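Local coordinates for protein purine phosphoribosyltransferase (PDB 1VDM) that probably transfers a phosphoribosyl group to or from purines, as a glycosyltransferase of the type I phosphoribosyltransferase family, at residues Thr7-Gln10 and Val11-Ala14; Leu44-Ile47 and Leu48-Pro52; Val127-Asp130 and Tyr131-Phe134. All blocks are in the same frame, centred on the assembly; numbering follows the deposited sequence.

Contact 1: residues Thr7-Gln10 and Val11-Ala14; sequences TWWQ and VDRA
Arg13 lays its guanidinium flat on the indole of Trp9, one helical turn earlier, with the two planes only 15° apart. CZ of Arg13 sits 3.8 Å from the centroid of the five-membered ring of Trp9, a cation-pi contact, while CG of Arg13 makes a CH-pi contact 3.5 Å from the centroid of the six-membered ring of Trp9. A weak bond from Arg13 NE to Trp9 O, 3.5 Å long, meets the guanidinium at its edge, in plane, and helps keep it flat. The indole reaches this place because CG of Trp9 is anti to the backbone N (chi1 -173°), and Arg13 bends at chi3 to follow it.

At the start of helix 8-23, Thr7 and Gln10 form a capping box: Gln10 N donates to Thr7 OG1 at 2.9 Å, and Thr7 N to Gln10 OE1 at 2.7 Å. Trp9 NE1 donates to Pro143 O of a second subunit, Arg13 NH1 to Glu145 O of that neighbouring subunit. With an alanine at Trp9, the guanidinium would probably lose the flat surface that holds one of its faces, and Pro143 O its indole N-H donor. Stacking thus leaves the polar ends of Trp9 and Arg13 available for joining subunits.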
ATOM      1  N   THR G   7     -27.320 -15.801  10.117  1.00 27.38           N
ATOM      2  CA  THR G   7     -26.208 -15.125   9.421  1.00 26.03           C
ATOM      3  C   THR G   7     -25.145 -14.679  10.427  1.00 25.37           C
ATOM      4  O   THR G   7     -25.392 -14.663  11.634  1.00 27.14           O
ATOM      5  CB  THR G   7     -26.656 -13.853   8.698  1.00 22.59           C
ATOM      6  OG1 THR G   7     -26.992 -12.855   9.666  1.00 21.65           O
ATOM      7  CG2 THR G   7     -27.833 -14.126   7.813  1.00 21.74           C
ATOM      8  N   TRP G   8     -23.962 -14.319   9.933  1.00 25.26           N
ATOM      9  CA  TRP G   8     -22.898 -13.849  10.830  1.00 23.53           C
ATOM     10  C   TRP G   8     -23.290 -12.506  11.454  1.00 22.97           C
ATOM     11  O   TRP G   8     -22.956 -12.244  12.601  1.00 23.55           O
ATOM     12  CB  TRP G   8     -21.557 -13.703  10.093  1.00 21.92           C
ATOM     13  CG  TRP G   8     -20.739 -14.953  10.029  1.00 21.26           C
ATOM     14  CD1 TRP G   8     -20.455 -15.687   8.913  1.00 22.95           C
ATOM     15  CD2 TRP G   8     -20.102 -15.625  11.122  1.00 21.11           C
ATOM     16  NE1 TRP G   8     -19.685 -16.774   9.242  1.00 22.91           N
ATOM     17  CE2 TRP G   8     -19.452 -16.763  10.589  1.00 22.55           C
ATOM     18  CE3 TRP G   8     -20.018 -15.381  12.498  1.00 21.78           C
ATOM     19  CZ2 TRP G   8     -18.728 -17.657  11.383  1.00 21.67           C
ATOM     20  CZ3 TRP G   8     -19.298 -16.271  13.291  1.00 21.19           C
ATOM     21  CH2 TRP G   8     -18.662 -17.398  12.728  1.00 22.30           C
ATOM     22  N   TRP G   9     -24.001 -11.667  10.699  1.00 21.23           N
ATOM     23  CA  TRP G   9     -24.418 -10.375  11.230  1.00 23.55           C
ATOM     24  C   TRP G   9     -25.429 -10.620  12.357  1.00 25.39           C
ATOM     25  O   TRP G   9     -25.441  -9.881  13.356  1.00 26.21           O
ATOM     26  CB  TRP G   9     -25.035  -9.485  10.141  1.00 21.57           C
ATOM     27  CG  TRP G   9     -25.340  -8.044  10.561  1.00 24.54           C
ATOM     28  CD1 TRP G   9     -26.360  -7.266  10.094  1.00 25.69           C
ATOM     29  CD2 TRP G   9     -24.622  -7.225  11.513  1.00 22.70           C
ATOM     30  NE1 TRP G   9     -26.332  -6.027  10.693  1.00 25.37           N
ATOM     31  CE2 TRP G   9     -25.279  -5.975  11.567  1.00 23.25           C
ATOM     32  CE3 TRP G   9     -23.493  -7.431  12.323  1.00 23.09           C
ATOM     33  CZ2 TRP G   9     -24.851  -4.932  12.401  1.00 20.70           C
ATOM     34  CZ3 TRP G   9     -23.070  -6.402  13.150  1.00 21.72           C
ATOM     35  CH2 TRP G   9     -23.752  -5.162  13.183  1.00 22.46           C
ATOM     36  N   GLN G  10     -26.260 -11.657  12.205  1.00 24.04           N
ATOM     37  CA  GLN G  10     -27.221 -11.998  13.241  1.00 25.68           C
ATOM     38  C   GLN G  10     -26.461 -12.443  14.476  1.00 26.90           C
ATOM     39  O   GLN G  10     -26.845 -12.113  15.597  1.00 26.35           O
ATOM     40  CB  GLN G  10     -28.169 -13.123  12.792  1.00 26.23           C
ATOM     41  CG  GLN G  10     -29.307 -12.665  11.884  1.00 28.39           C
ATOM     42  CD  GLN G  10     -30.205 -13.807  11.450  1.00 28.37           C
ATOM     43  OE1 GLN G  10     -29.742 -14.775  10.840  1.00 30.38           O
ATOM     44  NE2 GLN G  10     -31.501 -13.702  11.760  1.00 25.27           N
ATOM     45  N   VAL G  11     -25.378 -13.185  14.287  1.00 26.30           N
ATOM     46  CA  VAL G  11     -24.605 -13.640  15.433  1.00 27.62           C
ATOM     47  C   VAL G  11     -23.822 -12.491  16.087  1.00 29.04           C
ATOM     48  O   VAL G  11     -23.692 -12.439  17.313  1.00 30.20           O
ATOM     49  CB  VAL G  11     -23.640 -14.795  15.041  1.00 28.16           C
ATOM     50  CG1 VAL G  11     -22.721 -15.136  16.204  1.00 25.32           C
ATOM     51  CG2 VAL G  11     -24.450 -16.026  14.659  1.00 24.46           C
ATOM     52  N   ASP G  12     -23.309 -11.564  15.279  1.00 28.94           N
ATOM     53  CA  ASP G  12     -22.569 -10.430  15.828  1.00 29.90           C
ATOM     54  C   ASP G  12     -23.501  -9.535  16.652  1.00 29.27           C
ATOM     55  O   ASP G  12     -23.194  -9.191  17.792  1.00 30.42           O
ATOM     56  CB  ASP G  12     -21.896  -9.611  14.716  1.00 31.70           C
ATOM     57  CG  ASP G  12     -20.427  -9.978  14.520  1.00 33.51           C
ATOM     58  OD1 ASP G  12     -19.767 -10.387  15.499  1.00 34.93           O
ATOM     59  OD2 ASP G  12     -19.927  -9.837  13.387  1.00 38.47           O
ATOM     60  N   ARG G  13     -24.640  -9.165  16.081  1.00 27.04           N
ATOM     61  CA  ARG G  13     -25.592  -8.334  16.803  1.00 28.79           C
ATOM     62  C   ARG G  13     -26.086  -9.005  18.090  1.00 30.12           C
ATOM     63  O   ARG G  13     -26.297  -8.339  19.113  1.00 30.25           O
ATOM     64  CB  ARG G  13     -26.783  -7.994  15.918  1.00 26.62           C
ATOM     65  CG  ARG G  13     -26.478  -6.963  14.875  1.00 26.37           C
ATOM     66  CD  ARG G  13     -27.729  -6.629  14.109  1.00 28.05           C
ATOM     67  NE  ARG G  13     -28.020  -7.598  13.060  1.00 27.99           N
ATOM     68  CZ  ARG G  13     -29.079  -7.528  12.264  1.00 29.44           C
ATOM     69  NH1 ARG G  13     -29.957  -6.544  12.404  1.00 29.47           N
ATOM     70  NH2 ARG G  13     -29.233  -8.412  11.296  1.00 29.81           N
ATOM     71  N   ALA G  14     -26.263 -10.321  18.037  1.00 31.68           N
ATOM     72  CA  ALA G  14     -26.723 -11.070  19.194  1.00 32.14           C
ATOM     73  C   ALA G  14     -25.656 -11.049  20.273  1.00 33.40           C
ATOM     74  O   ALA G  14     -25.961 -10.911  21.457  1.00 33.20           O
ATOM     75  CB  ALA G  14     -27.033 -12.510  18.803  1.00 30.49           C
TER

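Contact 2: residues Leu44-Ile47 and Leu48-Pro52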
ATOM      1  N   LEU G  44     -16.950 -12.685  23.157  1.00 40.87           N
ATOM      2  CA  LEU G  44     -17.274 -12.091  24.452  1.00 42.29           C
ATOM      3  C   LEU G  44     -16.012 -11.869  25.295  1.00 43.07           C
ATOM      4  O   LEU G  44     -15.943 -10.931  26.095  1.00 43.69           O
ATOM      5  CB  LEU G  44     -18.269 -12.971  25.220  1.00 41.52           C
ATOM      6  CG  LEU G  44     -19.726 -12.961  24.743  1.00 41.80           C
ATOM      7  CD1 LEU G  44     -20.523 -14.012  25.517  1.00 39.48           C
ATOM      8  CD2 LEU G  44     -20.340 -11.579  24.934  1.00 38.84           C
ATOM      9  N   SER G  45     -15.016 -12.732  25.119  1.00 43.83           N
ATOM     10  CA  SER G  45     -13.765 -12.587  25.859  1.00 45.85           C
ATOM     11  C   SER G  45     -13.110 -11.251  25.490  1.00 47.32           C
ATOM     12  O   SER G  45     -12.575 -10.557  26.350  1.00 48.02           O
ATOM     13  CB  SER G  45     -12.807 -13.727  25.527  1.00 45.70           C
ATOM     14  OG  SER G  45     -11.599 -13.579  26.249  1.00 46.66           O
ATOM     15  N   HIS G  46     -13.163 -10.909  24.205  1.00 47.60           N
ATOM     16  CA  HIS G  46     -12.601  -9.665  23.691  1.00 47.92           C
ATOM     17  C   HIS G  46     -13.456  -8.459  24.093  1.00 48.51           C
ATOM     18  O   HIS G  46     -12.953  -7.515  24.695  1.00 49.85           O
ATOM     19  CB  HIS G  46     -12.498  -9.725  22.158  1.00 48.00           C
ATOM     20  CG  HIS G  46     -11.392 -10.601  21.654  1.00 47.62           C
ATOM     21  ND1 HIS G  46     -10.072 -10.205  21.650  1.00 48.58           N
ATOM     22  CD2 HIS G  46     -11.409 -11.852  21.133  1.00 47.97           C
ATOM     23  CE1 HIS G  46      -9.324 -11.173  21.149  1.00 48.18           C
ATOM     24  NE2 HIS G  46     -10.110 -12.183  20.827  1.00 47.74           N
ATOM     25  N   ILE G  47     -14.748  -8.507  23.766  1.00 48.69           N
ATOM     26  CA  ILE G  47     -15.686  -7.426  24.066  1.00 46.91           C
ATOM     27  C   ILE G  47     -15.789  -7.029  25.539  1.00 49.15           C
ATOM     28  O   ILE G  47     -16.136  -5.893  25.851  1.00 50.52           O
ATOM     29  CB  ILE G  47     -17.110  -7.769  23.583  1.00 44.29           C
ATOM     30  CG1 ILE G  47     -17.091  -8.146  22.104  1.00 43.19           C
ATOM     31  CG2 ILE G  47     -18.026  -6.572  23.779  1.00 44.84           C
ATOM     32  CD1 ILE G  47     -18.463  -8.453  21.539  1.00 42.03           C
ATOM     33  N   LEU G  48     -15.496  -7.952  26.444  1.00 50.23           N
ATOM     34  CA  LEU G  48     -15.595  -7.650  27.865  1.00 52.29           C
ATOM     35  C   LEU G  48     -14.263  -7.350  28.560  1.00 54.55           C
ATOM     36  O   LEU G  48     -14.125  -7.577  29.765  1.00 56.36           O
ATOM     37  CB  LEU G  48     -16.301  -8.798  28.589  1.00 50.70           C
ATOM     38  CG  LEU G  48     -17.759  -9.058  28.200  1.00 49.49           C
ATOM     39  CD1 LEU G  48     -18.254 -10.287  28.937  1.00 48.99           C
ATOM     40  CD2 LEU G  48     -18.622  -7.852  28.540  1.00 48.53           C
ATOM     41  N   GLY G  49     -13.285  -6.847  27.809  1.00 55.88           N
ATOM     42  CA  GLY G  49     -12.001  -6.523  28.403  1.00 57.48           C
ATOM     43  C   GLY G  49     -11.034  -7.687  28.546  1.00 58.66           C
ATOM     44  O   GLY G  49     -10.439  -7.885  29.607  1.00 59.30           O
ATOM     45  N   ASP G  50     -10.866  -8.447  27.471  1.00 59.60           N
ATOM     46  CA  ASP G  50      -9.970  -9.599  27.460  1.00 60.81           C
ATOM     47  C   ASP G  50      -9.948 -10.399  28.755  1.00 59.67           C
ATOM     48  O   ASP G  50      -8.875 -10.684  29.289  1.00 60.42           O
ATOM     49  CB  ASP G  50      -8.540  -9.168  27.111  1.00 62.48           C
ATOM     50  CG  ASP G  50      -8.354  -8.888  25.626  1.00 66.31           C
ATOM     51  OD1 ASP G  50      -7.208  -8.592  25.216  1.00 68.54           O
ATOM     52  OD2 ASP G  50      -9.348  -8.964  24.867  1.00 65.94           O
ATOM     53  N   ILE G  51     -11.122 -10.758  29.264  1.00 57.58           N
ATOM     54  CA  ILE G  51     -11.187 -11.553  30.483  1.00 56.22           C
ATOM     55  C   ILE G  51     -10.834 -12.985  30.089  1.00 54.91           C
ATOM     56  O   ILE G  51     -11.217 -13.456  29.017  1.00 54.08           O
ATOM     57  CB  ILE G  51     -12.593 -11.526  31.118  1.00 57.35           C
ATOM     58  CG1 ILE G  51     -13.620 -12.066  30.126  1.00 56.69           C
ATOM     59  CG2 ILE G  51     -12.946 -10.100  31.560  1.00 55.64           C
ATOM     60  CD1 ILE G  51     -15.016 -12.100  30.678  1.00 57.97           C
ATOM     61  N   PRO G  52     -10.102 -13.697  30.954  1.00 53.52           N
ATOM     62  CA  PRO G  52      -9.679 -15.080  30.707  1.00 51.84           C
ATOM     63  C   PRO G  52     -10.746 -16.018  30.128  1.00 49.68           C
ATOM     64  O   PRO G  52     -11.910 -15.979  30.522  1.00 48.09           O
ATOM     65  CB  PRO G  52      -9.167 -15.530  32.077  1.00 51.77           C
ATOM     66  CG  PRO G  52      -9.971 -14.693  33.033  1.00 53.39           C
ATOM     67  CD  PRO G  52      -9.913 -13.345  32.371  1.00 52.68           C
TER
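Ser45 and Ile51 are tied by a hydroxyl-to-carbonyl bond, Ser45 OG donating to Ile51 O at 2.8 Å. The serine oxygen is anti to its own backbone N (chi1 -180°), which swings it off the helix toward the returning loop. Arg35 NH1 of a neighbouring subunit makes a weak second bond to this OG.

The backbone bonds follow the last turn of the helix and then leave it. Leu48 N donates to Leu44 O at 3.0 Å, an ordinary helical bond, whereas Gly49 N turns back on His46 O at 3.2 Å, coming from above the carbonyl plane. Ser45 O receives a weak bond from Ile51 N and a CA-H...O contact from Asp50 CA at 3.0 Å. These bonds mark the end of helix 38-47, after which the chain runs on into strand 53-61, so the segment is the helix-to-strand turn of an alpha/beta fold whose central sheet is mostly parallel. Gly49 has positive phi (83°), and a side chain there would be jammed against the carbonyl oxygen of Leu48.

Among charged and polar side chains, Asp50 OD2 approaches His46 ND1 to 3.5 Å, with the ring and carboxylate planes 76° apart. The same carboxylate forms a long, weak ion pair with Arg35 of that neighbouring subunit.

Carbon-to-carbonyl packing brings CB and CG of Leu48 against Leu44 O, CG at 3.4 Å. The apolar contacts are those of Ile47 on Ile15, Phe16 and Ala19 of helix 8-23, and of Leu44 and Ile51, which both touch Ile30 of strand 29-33.

Contact 3: residues Val127-Asp130 and Tyr131-Phe134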
ATOM      1  N   VAL G 127     -32.358 -26.354  30.879  1.00 48.37           N
ATOM      2  CA  VAL G 127     -31.490 -25.287  31.368  1.00 47.63           C
ATOM      3  C   VAL G 127     -31.721 -24.004  30.584  1.00 46.88           C
ATOM      4  O   VAL G 127     -31.095 -23.770  29.543  1.00 47.50           O
ATOM      5  CB  VAL G 127     -29.990 -25.662  31.264  1.00 47.88           C
ATOM      6  CG1 VAL G 127     -29.128 -24.439  31.530  1.00 46.76           C
ATOM      7  CG2 VAL G 127     -29.653 -26.744  32.274  1.00 48.67           C
ATOM      8  N   VAL G 128     -32.637 -23.183  31.088  1.00 44.49           N
ATOM      9  CA  VAL G 128     -32.950 -21.915  30.455  1.00 43.99           C
ATOM     10  C   VAL G 128     -31.758 -20.996  30.681  1.00 45.03           C
ATOM     11  O   VAL G 128     -31.256 -20.881  31.803  1.00 45.81           O
ATOM     12  CB  VAL G 128     -34.206 -21.264  31.077  1.00 43.02           C
ATOM     13  CG1 VAL G 128     -34.497 -19.924  30.395  1.00 42.20           C
ATOM     14  CG2 VAL G 128     -35.390 -22.201  30.943  1.00 39.39           C
ATOM     15  N   PRO G 129     -31.273 -20.349  29.614  1.00 45.47           N
ATOM     16  CA  PRO G 129     -30.126 -19.445  29.762  1.00 46.12           C
ATOM     17  C   PRO G 129     -30.521 -18.178  30.516  1.00 45.45           C
ATOM     18  O   PRO G 129     -31.648 -17.697  30.390  1.00 44.88           O
ATOM     19  CB  PRO G 129     -29.727 -19.156  28.310  1.00 45.33           C
ATOM     20  CG  PRO G 129     -30.204 -20.385  27.570  1.00 44.75           C
ATOM     21  CD  PRO G 129     -31.553 -20.601  28.191  1.00 46.23           C
ATOM     22  N   ASP G 130     -29.608 -17.644  31.315  1.00 45.06           N
ATOM     23  CA  ASP G 130     -29.921 -16.423  32.039  1.00 46.42           C
ATOM     24  C   ASP G 130     -30.014 -15.289  31.032  1.00 46.19           C
ATOM     25  O   ASP G 130     -30.741 -14.319  31.248  1.00 45.49           O
ATOM     26  CB  ASP G 130     -28.860 -16.144  33.096  1.00 47.17           C
ATOM     27  CG  ASP G 130     -28.785 -17.250  34.121  1.00 48.77           C
ATOM     28  OD1 ASP G 130     -27.925 -18.146  33.973  1.00 48.23           O
ATOM     29  OD2 ASP G 130     -29.608 -17.240  35.062  1.00 50.57           O
ATOM     30  N   TYR G 131     -29.293 -15.441  29.920  1.00 44.75           N
ATOM     31  CA  TYR G 131     -29.298 -14.464  28.834  1.00 43.39           C
ATOM     32  C   TYR G 131     -29.248 -15.176  27.481  1.00 42.21           C
ATOM     33  O   TYR G 131     -28.371 -16.002  27.250  1.00 43.03           O
ATOM     34  CB  TYR G 131     -28.084 -13.528  28.922  1.00 43.84           C
ATOM     35  CG  TYR G 131     -27.855 -12.882  30.264  1.00 44.38           C
ATOM     36  CD1 TYR G 131     -26.967 -13.437  31.180  1.00 45.95           C
ATOM     37  CD2 TYR G 131     -28.525 -11.714  30.620  1.00 46.52           C
ATOM     38  CE1 TYR G 131     -26.750 -12.845  32.421  1.00 46.89           C
ATOM     39  CE2 TYR G 131     -28.318 -11.117  31.851  1.00 47.39           C
ATOM     40  CZ  TYR G 131     -27.430 -11.688  32.747  1.00 48.85           C
ATOM     41  OH  TYR G 131     -27.226 -11.098  33.969  1.00 51.73           O
ATOM     42  N   TYR G 132     -30.177 -14.854  26.586  1.00 40.58           N
ATOM     43  CA  TYR G 132     -30.195 -15.455  25.254  1.00 40.41           C
ATOM     44  C   TYR G 132     -30.939 -14.531  24.297  1.00 39.70           C
ATOM     45  O   TYR G 132     -31.638 -13.625  24.738  1.00 40.18           O
ATOM     46  CB  TYR G 132     -30.831 -16.863  25.287  1.00 42.09           C
ATOM     47  CG  TYR G 132     -32.336 -16.922  25.477  1.00 44.40           C
ATOM     48  CD1 TYR G 132     -33.205 -16.666  24.414  1.00 44.48           C
ATOM     49  CD2 TYR G 132     -32.890 -17.237  26.721  1.00 43.71           C
ATOM     50  CE1 TYR G 132     -34.588 -16.721  24.584  1.00 46.17           C
ATOM     51  CE2 TYR G 132     -34.271 -17.294  26.903  1.00 45.63           C
ATOM     52  CZ  TYR G 132     -35.115 -17.032  25.832  1.00 46.36           C
ATOM     53  OH  TYR G 132     -36.480 -17.059  26.013  1.00 46.97           O
ATOM     54  N   VAL G 133     -30.789 -14.754  22.994  1.00 37.75           N
ATOM     55  CA  VAL G 133     -31.433 -13.898  21.999  1.00 35.93           C
ATOM     56  C   VAL G 133     -32.503 -14.561  21.135  1.00 36.75           C
ATOM     57  O   VAL G 133     -33.564 -13.980  20.891  1.00 35.10           O
ATOM     58  CB  VAL G 133     -30.375 -13.286  21.050  1.00 35.73           C
ATOM     59  CG1 VAL G 133     -31.049 -12.432  19.982  1.00 33.06           C
ATOM     60  CG2 VAL G 133     -29.386 -12.467  21.847  1.00 33.40           C
ATOM     61  N   PHE G 134     -32.225 -15.770  20.661  1.00 37.83           N
ATOM     62  CA  PHE G 134     -33.177 -16.458  19.799  1.00 39.41           C
ATOM     63  C   PHE G 134     -33.926 -17.625  20.438  1.00 40.84           C
ATOM     64  O   PHE G 134     -33.363 -18.422  21.192  1.00 39.09           O
ATOM     65  CB  PHE G 134     -32.476 -16.923  18.519  1.00 40.76           C
ATOM     66  CG  PHE G 134     -31.790 -15.816  17.769  1.00 39.78           C
ATOM     67  CD1 PHE G 134     -30.398 -15.769  17.690  1.00 39.60           C
ATOM     68  CD2 PHE G 134     -32.533 -14.820  17.140  1.00 39.91           C
ATOM     69  CE1 PHE G 134     -29.759 -14.743  16.992  1.00 40.22           C
ATOM     70  CE2 PHE G 134     -31.902 -13.786  16.437  1.00 39.96           C
ATOM     71  CZ  PHE G 134     -30.515 -13.748  16.364  1.00 38.74           C
TER
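Tyr131 turns one face of its ring to the carbonyl oxygen of the residue before it, Asp130 O, which lies 3.4 Å from CG and 3.5 Å from CD2 of Tyr131. The ring takes up this place with CG anti to its own carbonyl carbon (chi1 -51°), and its CD1 comes 3.8 Å from CB of Asp130 as well. Asp130 itself sends its carboxylate another way, where OD1 accepts a hydrogen bond from Ile116 N. The Tyr131 side chain packs on Leu18, Lys21 and Leu22 of helix 8-23, and the residue's backbone bonds to Ile116 and Cys118.

The carbonyl of Tyr131 faces the proline two residues back, O of Tyr131 lying 3.6 Å from CB of Pro129. This loop links strand 120-121 to strand 134-135 and runs alongside strand 113-118, an outermost strand of the chain's five-stranded mixed sheet, in the alpha/beta fold of the type I phosphoribosyltransferases.

The Tyr132 side chain sets out back toward 127-130 and closes on Pro129. CG of Tyr132 stands between the backbone N and the carbonyl carbon (chi1 73°), and from there CD2 meets CD of Pro129 at 3.9 Å, the two side chains crossing at a slant. Pro129 O lies at the ring edge, in its plane, also 3.9 Å from CD2 of Tyr132. Farther out, CG1 of Val128 comes obliquely to CE2 of Tyr132 at 4.4 Å. The same ring packs on Ile150 of a second subunit, and beyond it the chain runs on into strand 134-135.

Overall arrangement
Along the chain the three contacts come in series, each closing before the next opens. Contact 1 begins helix 8-23, contact 2 ends helix 38-47, and contact 3 lies in the loop leading to strand 134-135. Contacts 1 and 3 have centres about 16 Å apart and touch, Ala14 packing against Val133 and Phe134. Contact 2 stands apart, its centre about 18 Å from that of contact 1 and about 20 Å from that of contact 3, but helix 8-23 packs against both 44-47 and 131-134. Contacts 1 and 3 meet one neighbouring subunit, contacts 1 and 2 another, so all three lie at or near subunit contacts of the twelve-chain assembly.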